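Local coordinates for putative extracellular solute-binding protein (PDB 4P56) that binds mandelate and probably delivers this or a related organic acid to a TRAP transporter in the periplasm, at residues A[89-94]-A[234-239]; A[116-121]-A[143-148]. All coordinates share one frame; numbering follows the deposited sequence.

Overall arrangement
From the N terminus the chain runs through strand 87-91 into segment 89-94, then through helix 114-129, which carries 116-121, and back along strand 139-145. Interaction 2 (116-121 with 143-148) closes this short helix-to-strand loop of 21 residues. Interaction 1 closes a longer one, 139 residues, when 234-239 pairs beside 89-94, and interaction 2 is nested wholly inside it. Strand 237-242 lies between 87-91 and 139-145 in an antiparallel three-stranded sheet, and helix 114-129 packs on the outer strand 139-145. The contact centres are about 10 Å apart. His238 N to Tyr144 O (2.8 Å) and Asp236 O to His146 N (3.2 Å) are probable hydrogen bonds between them, and both contacts reach the bound (R)-mandelate.

Interaction 1 (A[89-94]-A[234-239]); sequences FVSHAY and YSDTHA. With RMN ((R)-mandelic acid), chain D.
Strands 89-91 and 237-239 run antiparallel at 146° with axes 4.6 Å apart; Val90 and Ala239 form a hydrogen-bonded pair, exchanging both backbone N-H...O bonds, and Ser91 and His238 a non-hydrogen-bonded one. Next along, His92 N donates almost straight (168°) to Thr237 O. At the edge of the His92 ring, ND1 is hydrogen-bonded to Thr237 OG1 at 2.8 Å; NE2 is hydrogen-bonded to His135 NE2 and lies 3.5 Å from Ala239 CB. On the pocket side Ser91 chi1 (170°) sets OG beside the carbonyl carbon, where it donates at 2.6 Å to the syn lone pair of Asp236 OD2 and accepts from Ala93 N, making an ST turn. OD2 also receives the mandelate hydroxyl O8 at 2.8 Å and a weak bond from His238 NE2, whose ring holds its other nitrogen, ND1, on Tyr144 OH. Tyr94 lays one ring face over Ser91 CB and donates from OH to mandelate O12 at 2.7 Å, while Ala192 N bonds the same OH. Three donors converge on one carboxylate oxygen, the serine and the ligand with short bonds; this should fix Asp236 as acceptor for the hydroxyl while Tyr94 bonds a carboxylate oxygen and Arg170 NH2 bonds the ligand as well.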
ATOM      1  N   PHE A  89       3.107  10.977  -0.436  1.00  7.74           N
ATOM      2  CA  PHE A  89       2.517   9.706   0.008  1.00  8.52           C
ATOM      3  C   PHE A  89       3.567   8.882   0.737  1.00 10.89           C
ATOM      4  O   PHE A  89       4.761   8.958   0.419  1.00  9.02           O
ATOM      5  CB  PHE A  89       1.961   8.914  -1.172  1.00  7.32           C
ATOM      6  CG  PHE A  89       2.983   8.610  -2.222  1.00  7.67           C
ATOM      7  CD1 PHE A  89       3.348   9.561  -3.159  1.00 10.40           C
ATOM      8  CD2 PHE A  89       3.583   7.368  -2.270  1.00 11.07           C
ATOM      9  CE1 PHE A  89       4.312   9.290  -4.135  1.00  9.38           C
ATOM     10  CE2 PHE A  89       4.553   7.085  -3.253  1.00 13.68           C
ATOM     11  CZ  PHE A  89       4.898   8.031  -4.180  1.00 11.55           C
ATOM     12  N   VAL A  90       3.132   8.116   1.732  1.00  9.66           N
ATOM     13  CA  VAL A  90       4.067   7.320   2.517  1.00  7.22           C
ATOM     14  C   VAL A  90       3.496   5.933   2.662  1.00  7.84           C
ATOM     15  O   VAL A  90       2.282   5.777   2.754  1.00  8.17           O
ATOM     16  CB  VAL A  90       4.294   7.925   3.933  1.00  7.46           C
ATOM     17  CG1 VAL A  90       4.998   9.263   3.850  1.00 13.12           C
ATOM     18  CG2 VAL A  90       2.979   8.057   4.687  1.00  8.66           C
ATOM     19  N   SER A  91       4.366   4.929   2.688  1.00  7.44           N
ATOM     20  CA  SER A  91       3.903   3.578   2.911  1.00  8.64           C
ATOM     21  C   SER A  91       3.917   3.256   4.400  1.00  8.84           C
ATOM     22  O   SER A  91       4.919   3.423   5.057  1.00 10.78           O
ATOM     23  CB  SER A  91       4.758   2.536   2.193  1.00 14.36           C
ATOM     24  OG  SER A  91       4.370   1.240   2.661  1.00  9.17           O
ATOM     25  N   HIS A  92       2.802   2.736   4.884  1.00  8.05           N
ATOM     26  CA  HIS A  92       2.679   2.376   6.280  1.00  9.05           C
ATOM     27  C   HIS A  92       3.624   1.263   6.665  1.00 17.40           C
ATOM     28  O   HIS A  92       3.980   1.125   7.830  1.00 23.56           O
ATOM     29  CB  HIS A  92       1.241   2.002   6.565  1.00  8.53           C
ATOM     30  CG  HIS A  92       0.369   3.200   6.605  1.00  8.56           C
ATOM     31  ND1 HIS A  92      -0.870   3.257   6.003  1.00  9.57           N
ATOM     32  CD2 HIS A  92       0.557   4.394   7.196  1.00  8.63           C
ATOM     33  CE1 HIS A  92      -1.396   4.450   6.197  1.00 10.17           C
ATOM     34  NE2 HIS A  92      -0.549   5.160   6.929  1.00  9.78           N
ATOM     35  N   ALA A  93       4.065   0.509   5.675  1.00  9.54           N
ATOM     36  CA  ALA A  93       5.060  -0.535   5.899  1.00 11.67           C
ATOM     37  C   ALA A  93       6.458  -0.006   6.252  1.00  9.44           C
ATOM     38  O   ALA A  93       7.288  -0.747   6.778  1.00 10.71           O
ATOM     39  CB  ALA A  93       5.153  -1.455   4.641  1.00 12.36           C
ATOM     40  N   TYR A  94       6.752   1.241   5.929  1.00  8.49           N
ATOM     41  CA  TYR A  94       8.124   1.718   5.987  1.00  9.30           C
ATOM     42  C   TYR A  94       8.494   2.264   7.373  1.00 12.03           C
ATOM     43  O   TYR A  94       9.604   2.744   7.549  1.00 12.02           O
ATOM     44  CB  TYR A  94       8.325   2.796   4.930  1.00  8.42           C
ATOM     45  CG  TYR A  94       8.255   2.257   3.527  1.00  8.20           C
ATOM     46  CD1 TYR A  94       8.022   0.876   3.280  1.00  8.27           C
ATOM     47  CD2 TYR A  94       8.428   3.096   2.443  1.00  8.84           C
ATOM     48  CE1 TYR A  94       7.947   0.400   1.976  1.00  9.04           C
ATOM     49  CE2 TYR A  94       8.363   2.611   1.133  1.00  8.00           C
ATOM     50  CZ  TYR A  94       8.108   1.273   0.921  1.00  8.10           C
ATOM     51  OH  TYR A  94       8.076   0.876  -0.385  1.00 11.62           O
ATOM     52  N   TYR A 234      -1.259 -10.704   1.151  1.00 14.03           N
ATOM     53  CA  TYR A 234      -1.117  -9.583   2.090  1.00 11.72           C
ATOM     54  C   TYR A 234      -1.404  -8.350   1.215  1.00 10.65           C
ATOM     55  O   TYR A 234      -1.611  -8.454  -0.013  1.00 14.06           O
ATOM     56  CB  TYR A 234       0.330  -9.489   2.646  1.00 15.44           C
ATOM     57  CG  TYR A 234       1.201  -8.943   1.565  1.00  8.49           C
ATOM     58  CD1 TYR A 234       1.632  -9.761   0.551  1.00  7.15           C
ATOM     59  CD2 TYR A 234       1.494  -7.579   1.487  1.00  6.56           C
ATOM     60  CE1 TYR A 234       2.331  -9.265  -0.519  1.00 11.08           C
ATOM     61  CE2 TYR A 234       2.220  -7.076   0.437  1.00  6.82           C
ATOM     62  CZ  TYR A 234       2.626  -7.927  -0.577  1.00  9.29           C
ATOM     63  OH  TYR A 234       3.334  -7.473  -1.674  1.00 11.96           O
ATOM     64  N   SER A 235      -1.460  -7.184   1.826  1.00 12.80           N
ATOM     65  CA  SER A 235      -1.480  -5.958   1.050  1.00 10.91           C
ATOM     66  C   SER A 235      -0.738  -4.891   1.863  1.00 12.35           C
ATOM     67  O   SER A 235      -0.139  -5.202   2.890  1.00  9.08           O
ATOM     68  CB  SER A 235      -2.925  -5.559   0.724  1.00 15.26           C
ATOM     69  OG  SER A 235      -2.933  -4.392  -0.068  1.00 16.93           O
ATOM     70  N   ASP A 236      -0.779  -3.648   1.407  1.00  7.55           N
ATOM     71  CA  ASP A 236      -0.071  -2.539   2.067  1.00  7.17           C
ATOM     72  C   ASP A 236      -0.940  -1.311   1.870  1.00 15.23           C
ATOM     73  O   ASP A 236      -1.701  -1.231   0.885  1.00 10.44           O
ATOM     74  CB  ASP A 236       1.308  -2.307   1.444  1.00 12.37           C
ATOM     75  CG  ASP A 236       2.068  -1.151   2.097  1.00 16.19           C
ATOM     76  OD1 ASP A 236       1.896  -0.883   3.326  1.00 13.39           O
ATOM     77  OD2 ASP A 236       2.840  -0.487   1.359  1.00 18.47           O
ATOM     78  N   THR A 237      -0.870  -0.382   2.825  1.00  9.62           N
ATOM     79  CA  THR A 237      -1.651   0.848   2.739  1.00  8.92           C
ATOM     80  C   THR A 237      -0.670   1.993   2.652  1.00  8.33           C
ATOM     81  O   THR A 237       0.405   1.913   3.217  1.00  8.67           O
ATOM     82  CB  THR A 237      -2.606   1.030   3.943  1.00  9.42           C
ATOM     83  OG1 THR A 237      -1.912   0.817   5.177  1.00 11.69           O
ATOM     84  CG2 THR A 237      -3.780   0.009   3.872  1.00 11.17           C
ATOM     85  N   HIS A 238      -1.048   3.040   1.942  1.00  7.66           N
ATOM     86  CA  HIS A 238      -0.296   4.264   1.940  1.00  7.29           C
ATOM     87  C   HIS A 238      -1.165   5.391   2.465  1.00  8.50           C
ATOM     88  O   HIS A 238      -2.391   5.323   2.399  1.00  8.51           O
ATOM     89  CB  HIS A 238       0.118   4.619   0.505  1.00  6.99           C
ATOM     90  CG  HIS A 238       1.093   3.676  -0.107  1.00  7.47           C
ATOM     91  ND1 HIS A 238       1.529   3.822  -1.408  1.00  7.60           N
ATOM     92  CD2 HIS A 238       1.689   2.554   0.368  1.00  8.09           C
ATOM     93  CE1 HIS A 238       2.377   2.849  -1.696  1.00 10.81           C
ATOM     94  NE2 HIS A 238       2.487   2.065  -0.635  1.00  8.55           N
ATOM     95  N   ALA A 239      -0.528   6.447   2.945  1.00  6.99           N
ATOM     96  CA  ALA A 239      -1.249   7.647   3.369  1.00  6.88           C
ATOM     97  C   ALA A 239      -0.871   8.824   2.479  1.00  9.80           C
ATOM     98  O   ALA A 239       0.285   8.987   2.137  1.00  6.61           O
ATOM     99  CB  ALA A 239      -0.930   7.971   4.822  1.00  7.52           C
TER
HETATM  100  C1  RMN D 401       4.835  -0.809  -2.458  1.00 12.00           C
HETATM  101  C2  RMN D 401       5.157   0.501  -2.780  1.00 11.00           C
HETATM  102  C3  RMN D 401       5.026   0.961  -4.078  1.00 11.09           C
HETATM  103  C4  RMN D 401       4.610   0.105  -5.083  1.00 16.28           C
HETATM  104  C5  RMN D 401       4.298  -1.215  -4.769  1.00 17.20           C
HETATM  105  C6  RMN D 401       4.410  -1.658  -3.462  1.00 18.17           C
HETATM  106  C7  RMN D 401       4.996  -1.310  -1.049  1.00 16.67           C
HETATM  107  C10 RMN D 401       6.207  -2.193  -0.990  1.00  7.00           C
HETATM  108  O8  RMN D 401       3.944  -2.093  -0.633  1.00 25.74           O
HETATM  109  O11 RMN D 401       6.138  -3.451  -1.210  1.00 12.19           O
HETATM  110  O12 RMN D 401       7.339  -1.666  -0.772  1.00 11.61           O

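Interaction 2 (A[116-121]-A[143-148]); sequences SRSIAA and IYAHGP. With RMN ((R)-mandelic acid), chain D.
Ser118 OG is held between the backbone of the strand and that of its own helix: it accepts from Ala145 N at 2.9 Å, nearly straight at 170°, and is hydrogen-bonded to Ala114 O one turn earlier. Its chi1 puts OG beside its own backbone N, where it can reach Ala114 O and still accept from Ala145 N. Tyr144 CB rests 3.6 Å from the same OG; its ring leads away from the helix. Helix 116-121 and strand 143-145 run at 150° to one another, their axes 6.3 Å apart at closest approach, with Ser118 and Tyr144 nearest by their CA atoms.

Beside this polar join, Arg117 passes its aliphatic part alongside Ala145, whose CB lies 3.6 Å from Arg117 CD. The arginine chain starts extended and bends at chi3 (-63°), carrying NE toward the loop after the strand. A water in the plane of the guanidinium accepts from Arg117 NE at 2.7 Å and donates to His146 O at 2.8 Å, while Arg117 NH1 bonds Ala105 O and Ser110 OG. His146 O is held as well by Ser235 OG.

His146 itself points from the helix into the pocket. Its ND1 donates at 2.7 Å to Gly147 O, which lies close to the ring plane, although the donor is tilted from the carbonyl plane; this probably limits the ring's rotation, with NE2 at the edge facing mandelate O8, 3.4 Å away. The set of direct and water-mediated bonds is consistent with the helix steadying the backbone that carries this binding-site histidine, a second shell behind the ligand pocket.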
ATOM      1  N   SER A 116     -11.804  -1.837  -3.639  1.00 10.32           N
ATOM      2  CA  SER A 116     -12.598  -2.193  -2.465  1.00 13.05           C
ATOM      3  C   SER A 116     -11.811  -2.025  -1.147  1.00 14.28           C
ATOM      4  O   SER A 116     -12.308  -1.416  -0.176  1.00 11.97           O
ATOM      5  CB  SER A 116     -13.137  -3.627  -2.623  1.00 15.32           C
ATOM      6  OG  SER A 116     -12.045  -4.533  -2.601  1.00 19.29           O
ATOM      7  N   ARG A 117     -10.569  -2.507  -1.124  1.00 14.75           N
ATOM      8  CA  ARG A 117      -9.721  -2.395   0.085  1.00 14.08           C
ATOM      9  C   ARG A 117      -9.396  -0.947   0.468  1.00 13.61           C
ATOM     10  O   ARG A 117      -9.364  -0.606   1.660  1.00  9.74           O
ATOM     11  CB  ARG A 117      -8.416  -3.154  -0.115  1.00 13.65           C
ATOM     12  CG  ARG A 117      -7.687  -3.465   1.168  1.00 14.40           C
ATOM     13  CD  ARG A 117      -6.303  -4.071   0.870  1.00  9.52           C
ATOM     14  NE  ARG A 117      -6.337  -5.347   0.174  1.00 11.26           N
ATOM     15  CZ  ARG A 117      -6.422  -6.524   0.793  1.00 22.76           C
ATOM     16  NH1 ARG A 117      -6.539  -6.592   2.117  1.00 28.20           N
ATOM     17  NH2 ARG A 117      -6.404  -7.635   0.090  1.00 21.03           N
ATOM     18  N   SER A 118      -9.134  -0.105  -0.532  1.00 13.85           N
ATOM     19  CA  SER A 118      -8.835   1.298  -0.279  1.00  9.50           C
ATOM     20  C   SER A 118     -10.033   1.992   0.357  1.00 13.75           C
ATOM     21  O   SER A 118      -9.913   2.695   1.354  1.00  9.32           O
ATOM     22  CB  SER A 118      -8.502   2.037  -1.587  1.00 10.00           C
ATOM     23  OG  SER A 118      -7.303   1.562  -2.169  1.00 10.97           O
ATOM     24  N   ILE A 119     -11.196   1.821  -0.252  1.00 10.58           N
ATOM     25  CA  ILE A 119     -12.391   2.493   0.236  1.00 10.13           C
ATOM     26  C   ILE A 119     -12.708   2.013   1.641  1.00  9.41           C
ATOM     27  O   ILE A 119     -12.954   2.820   2.526  1.00 11.84           O
ATOM     28  CB  ILE A 119     -13.588   2.253  -0.688  1.00 12.28           C
ATOM     29  CG1 ILE A 119     -13.376   3.032  -1.977  1.00 13.09           C
ATOM     30  CG2 ILE A 119     -14.877   2.718  -0.014  1.00 12.82           C
ATOM     31  CD1 ILE A 119     -14.219   2.560  -3.101  1.00 13.84           C
ATOM     32  N   ALA A 120     -12.687   0.705   1.849  1.00  9.60           N
ATOM     33  CA  ALA A 120     -13.031   0.155   3.153  1.00 10.17           C
ATOM     34  C   ALA A 120     -11.972   0.519   4.186  1.00  9.53           C
ATOM     35  O   ALA A 120     -12.291   0.820   5.342  1.00  9.70           O
ATOM     36  CB  ALA A 120     -13.226  -1.374   3.063  1.00 10.24           C
ATOM     37  N   ALA A 121     -10.710   0.549   3.780  1.00  9.55           N
ATOM     38  CA  ALA A 121      -9.651   0.920   4.727  1.00  8.95           C
ATOM     39  C   ALA A 121      -9.806   2.356   5.197  1.00  8.88           C
ATOM     40  O   ALA A 121      -9.734   2.633   6.390  1.00  9.03           O
ATOM     41  CB  ALA A 121      -8.278   0.723   4.123  1.00  8.65           C
ATOM     42  N   ILE A 143      -6.157   7.570   2.803  1.00  7.32           N
ATOM     43  CA  ILE A 143      -5.394   6.349   2.784  1.00  6.87           C
ATOM     44  C   ILE A 143      -5.902   5.531   1.609  1.00  7.03           C
ATOM     45  O   ILE A 143      -7.067   5.598   1.253  1.00  8.39           O
ATOM     46  CB  ILE A 143      -5.580   5.550   4.092  1.00  9.02           C
ATOM     47  CG1 ILE A 143      -4.905   6.263   5.259  1.00  7.73           C
ATOM     48  CG2 ILE A 143      -5.034   4.140   3.939  1.00 14.62           C
ATOM     49  CD1 ILE A 143      -5.319   5.693   6.643  1.00 20.10           C
ATOM     50  N   TYR A 144      -5.020   4.762   1.006  1.00  8.34           N
ATOM     51  CA  TYR A 144      -5.401   3.811  -0.019  1.00  7.96           C
ATOM     52  C   TYR A 144      -4.560   2.540   0.196  1.00  6.68           C
ATOM     53  O   TYR A 144      -3.629   2.523   0.987  1.00  6.31           O
ATOM     54  CB  TYR A 144      -5.193   4.387  -1.450  1.00  8.32           C
ATOM     55  CG  TYR A 144      -3.760   4.806  -1.772  1.00  7.08           C
ATOM     56  CD1 TYR A 144      -2.799   3.876  -2.099  1.00  6.84           C
ATOM     57  CD2 TYR A 144      -3.384   6.126  -1.736  1.00 11.28           C
ATOM     58  CE1 TYR A 144      -1.499   4.250  -2.382  1.00  9.38           C
ATOM     59  CE2 TYR A 144      -2.084   6.519  -2.017  1.00 13.05           C
ATOM     60  CZ  TYR A 144      -1.146   5.572  -2.331  1.00  9.78           C
ATOM     61  OH  TYR A 144       0.151   5.949  -2.610  1.00 11.93           O
ATOM     62  N   ALA A 145      -4.889   1.496  -0.543  1.00 10.59           N
ATOM     63  CA  ALA A 145      -4.156   0.230  -0.455  1.00 11.52           C
ATOM     64  C   ALA A 145      -3.902  -0.232  -1.861  1.00 14.92           C
ATOM     65  O   ALA A 145      -4.656   0.134  -2.764  1.00 11.47           O
ATOM     66  CB  ALA A 145      -4.979  -0.790   0.274  1.00 14.47           C
ATOM     67  N   HIS A 146      -2.859  -1.033  -2.072  1.00 13.33           N
ATOM     68  CA  HIS A 146      -2.692  -1.643  -3.375  1.00 12.93           C
ATOM     69  C   HIS A 146      -3.485  -2.951  -3.479  1.00 13.02           C
ATOM     70  O   HIS A 146      -4.250  -3.303  -2.573  1.00 12.40           O
ATOM     71  CB  HIS A 146      -1.196  -1.783  -3.762  1.00 10.35           C
ATOM     72  CG  HIS A 146      -0.374  -2.755  -2.947  1.00  8.20           C
ATOM     73  ND1 HIS A 146      -0.688  -4.095  -2.794  1.00  9.76           N
ATOM     74  CD2 HIS A 146       0.850  -2.603  -2.375  1.00 10.58           C
ATOM     75  CE1 HIS A 146       0.268  -4.699  -2.112  1.00 10.57           C
ATOM     76  NE2 HIS A 146       1.220  -3.813  -1.842  1.00  9.02           N
ATOM     77  N   GLY A 147      -3.312  -3.660  -4.580  1.00 15.31           N
ATOM     78  CA  GLY A 147      -4.088  -4.857  -4.812  1.00 10.87           C
ATOM     79  C   GLY A 147      -3.544  -6.055  -4.076  1.00 13.01           C
ATOM     80  O   GLY A 147      -2.662  -5.924  -3.232  1.00 14.47           O
ATOM     81  N   PRO A 148      -4.090  -7.235  -4.378  1.00 11.56           N
ATOM     82  CA  PRO A 148      -3.682  -8.489  -3.761  1.00 11.75           C
ATOM     83  C   PRO A 148      -2.185  -8.710  -3.927  1.00  8.63           C
ATOM     84  O   PRO A 148      -1.673  -8.611  -5.049  1.00 11.76           O
ATOM     85  CB  PRO A 148      -4.426  -9.553  -4.576  1.00 15.66           C
ATOM     86  CG  PRO A 148      -5.517  -8.854  -5.261  1.00 19.03           C
ATOM     87  CD  PRO A 148      -5.189  -7.408  -5.348  1.00 10.56           C
TER
HETATM   88  C1  RMN D 401       4.835  -0.809  -2.458  1.00 12.00           C
HETATM   89  C2  RMN D 401       5.157   0.501  -2.780  1.00 11.00           C
HETATM   90  C3  RMN D 401       5.026   0.961  -4.078  1.00 11.09           C
HETATM   91  C4  RMN D 401       4.610   0.105  -5.083  1.00 16.28           C
HETATM   92  C5  RMN D 401       4.298  -1.215  -4.769  1.00 17.20           C
HETATM   93  C6  RMN D 401       4.410  -1.658  -3.462  1.00 18.17           C
HETATM   94  C7  RMN D 401       4.996  -1.310  -1.049  1.00 16.67           C
HETATM   95  C10 RMN D 401       6.207  -2.193  -0.990  1.00  7.00           C
HETATM   96  O8  RMN D 401       3.944  -2.093  -0.633  1.00 25.74           O
HETATM   97  O11 RMN D 401       6.138  -3.451  -1.210  1.00 12.19           O
HETATM   98  O12 RMN D 401       7.339  -1.666  -0.772  1.00 11.61           O
HETATM   99  O   HOH W   1      -6.312  -5.133  -2.545  1.00 20.80           O